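Local coordinates for protein flavin adenine dinucleotide synthase (Saccharomyces cerevisiae, PDB 2WSI) that catalyses the adenylation of flavin mononucleotide by ATP, yielding the coenzyme flavin adenine dinucleotide and diphosphate, at residues R48-N53 against W78-I83. Residues are numbered along the deposited sequence; the frame is centred on the assembly and turned at random.
Sequences RWSPLN and WEYFFI
Pro51 lies over one face of the Tyr80 ring in a CH-pi contact that joins the loop between helix 25-45 and strand 56-59 to helix 64-87, the helix that follows this strand in the PAPS reductase-like, HUP-type alpha/beta fold. The CD methylene of Pro51 sits 4.0 Å from the ring centroid, 26° off the normal and shifted toward the hydroxyl end, so that it is 3.7 Å from Tyr80 CZ. Beside it, Pro51 CG rests 3.9 Å from Tyr80 CE2. Leu52 meets the same ring differently: its CD1 methyl lies near the ring plane, at the edge, 4.3 Å from Tyr80 CE2. Tyr80 reaches the loop with CG anti to its own backbone N (chi1 164°), which sends the phenol out from the helix to lie against Pro51. Its OH is 2.7 Å from a water that in turn donates a weak bond to Trp49 O, tying the phenol to the loop backbone through solvent. With an alanine at Tyr80, Pro51 CD and CG would probably lose the ring they rest on, and the water its phenol partner. Further out, Phe46 packs edge-to-face with Tyr80 and also touches Pro51. Pro51 also packs on Tyr73 and Leu77, from the same helix as Tyr80. Leu52 also packs on Leu77 and reaches Leu3 of helix 3-18. The contact lies away from the FAD site. Within the loop, Ser50, whose backbone N is hydrogen-bonded to Glu55 OE1, forms an ST turn and an ST motif. Ser50 OG accepts two backbone N-H groups, from Leu52 N at 3.0 Å (N-H...O angle 159°) and from Asn53 N at 3.2 Å.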
# COMPACT_ATOMS: atom_id res chain seq x y z
N ARG A 48 5.51 8.04 -19.94
CA ARG A 48 6.91 7.79 -20.23
C ARG A 48 7.32 6.33 -20.18
O ARG A 48 8.21 5.90 -20.93
CB ARG A 48 7.73 8.61 -19.24
CG ARG A 48 9.21 8.49 -19.39
CD ARG A 48 9.85 9.54 -18.52
NE ARG A 48 11.30 9.50 -18.58
CZ ARG A 48 12.07 10.27 -17.82
NH1 ARG A 48 11.52 11.12 -16.95
NH2 ARG A 48 13.38 10.17 -17.92
N TRP A 49 6.68 5.54 -19.33
CA TRP A 49 6.97 4.11 -19.22
C TRP A 49 5.66 3.31 -19.27
O TRP A 49 4.62 3.78 -18.81
CB TRP A 49 7.65 3.81 -17.88
CG TRP A 49 8.95 4.50 -17.69
CD1 TRP A 49 10.16 4.14 -18.21
CD2 TRP A 49 9.20 5.65 -16.86
NE1 TRP A 49 11.16 5.01 -17.77
CE2 TRP A 49 10.59 5.94 -16.94
CE3 TRP A 49 8.38 6.47 -16.07
CZ2 TRP A 49 11.17 7.02 -16.28
CZ3 TRP A 49 8.97 7.56 -15.41
CH2 TRP A 49 10.34 7.82 -15.53
N SER A 50 5.71 2.10 -19.81
CA SER A 50 4.51 1.23 -19.80
C SER A 50 4.31 0.57 -18.45
O SER A 50 5.23 -0.02 -17.90
CB SER A 50 4.64 0.14 -20.85
OG SER A 50 3.67 -0.86 -20.61
N PRO A 51 3.08 0.62 -17.92
CA PRO A 51 2.82 -0.09 -16.66
C PRO A 51 2.50 -1.59 -16.86
O PRO A 51 2.26 -2.29 -15.89
CB PRO A 51 1.60 0.62 -16.10
CG PRO A 51 0.87 1.12 -17.34
CD PRO A 51 1.92 1.40 -18.38
N LEU A 52 2.50 -2.06 -18.09
CA LEU A 52 2.11 -3.45 -18.35
C LEU A 52 3.27 -4.34 -18.79
O LEU A 52 3.35 -5.50 -18.38
CB LEU A 52 1.01 -3.50 -19.39
CG LEU A 52 -0.33 -2.87 -19.00
CD1 LEU A 52 -1.22 -2.69 -20.22
CD2 LEU A 52 -1.03 -3.68 -17.95
N ASN A 53 4.19 -3.81 -19.58
CA ASN A 53 5.07 -4.71 -20.34
C ASN A 53 6.35 -5.10 -19.62
O ASN A 53 7.17 -5.88 -20.14
CB ASN A 53 5.36 -4.11 -21.73
CG ASN A 53 6.18 -2.82 -21.65
OD1 ASN A 53 6.63 -2.42 -20.58
ND2 ASN A 53 6.34 -2.16 -22.78
N TRP A 78 -6.67 1.19 -15.28
CA TRP A 78 -7.96 1.12 -15.98
C TRP A 78 -8.10 2.36 -16.90
O TRP A 78 -8.34 2.24 -18.11
CB TRP A 78 -9.09 1.11 -14.97
CG TRP A 78 -10.46 0.96 -15.57
CD1 TRP A 78 -11.50 1.87 -15.51
CD2 TRP A 78 -10.97 -0.19 -16.27
NE1 TRP A 78 -12.62 1.35 -16.15
CE2 TRP A 78 -12.31 0.09 -16.62
CE3 TRP A 78 -10.41 -1.42 -16.66
CZ2 TRP A 78 -13.10 -0.81 -17.35
CZ3 TRP A 78 -11.19 -2.31 -17.37
CH2 TRP A 78 -12.53 -2.00 -17.71
N GLU A 79 -7.93 3.53 -16.31
CA GLU A 79 -8.03 4.78 -17.10
C GLU A 79 -7.01 4.83 -18.25
O GLU A 79 -7.31 5.29 -19.35
CB GLU A 79 -7.89 6.00 -16.16
CG GLU A 79 -8.09 7.34 -16.87
CD GLU A 79 -8.36 8.49 -15.90
OE1 GLU A 79 -8.92 8.25 -14.82
OE2 GLU A 79 -8.00 9.64 -16.24
N TYR A 80 -5.81 4.33 -18.02
CA TYR A 80 -4.72 4.35 -19.00
C TYR A 80 -5.10 3.60 -20.26
O TYR A 80 -4.79 3.99 -21.39
CB TYR A 80 -3.47 3.69 -18.37
CG TYR A 80 -2.37 3.28 -19.33
CD1 TYR A 80 -1.45 4.22 -19.79
CD2 TYR A 80 -2.24 1.96 -19.74
CE1 TYR A 80 -0.42 3.85 -20.66
CE2 TYR A 80 -1.19 1.57 -20.61
CZ TYR A 80 -0.30 2.53 -21.06
OH TYR A 80 0.73 2.17 -21.91
N PHE A 81 -5.80 2.50 -20.07
CA PHE A 81 -6.20 1.70 -21.20
C PHE A 81 -7.10 2.52 -22.14
O PHE A 81 -6.96 2.45 -23.35
CB PHE A 81 -6.92 0.47 -20.70
CG PHE A 81 -7.56 -0.33 -21.78
CD1 PHE A 81 -6.78 -1.13 -22.62
CD2 PHE A 81 -8.93 -0.28 -21.97
CE1 PHE A 81 -7.38 -1.89 -23.63
CE2 PHE A 81 -9.53 -1.04 -22.96
CZ PHE A 81 -8.75 -1.84 -23.80
N PHE A 82 -8.01 3.30 -21.57
CA PHE A 82 -8.93 4.06 -22.41
C PHE A 82 -8.26 5.29 -23.05
O PHE A 82 -8.51 5.60 -24.22
CB PHE A 82 -10.19 4.41 -21.60
CG PHE A 82 -10.98 3.19 -21.21
CD1 PHE A 82 -11.84 2.60 -22.12
CD2 PHE A 82 -10.81 2.60 -19.96
CE1 PHE A 82 -12.56 1.45 -21.79
CE2 PHE A 82 -11.52 1.44 -19.62
CZ PHE A 82 -12.39 0.87 -20.54
N ILE A 83 -7.39 5.95 -22.30
CA ILE A 83 -6.60 7.05 -22.83
C ILE A 83 -5.77 6.56 -24.02
O ILE A 83 -5.71 7.21 -25.08
CB ILE A 83 -5.68 7.67 -21.72
CG1 ILE A 83 -6.53 8.28 -20.59
CG2 ILE A 83 -4.78 8.78 -22.31
CD1 ILE A 83 -5.69 8.82 -19.39
O HOH W 1 2.93 3.78 -21.66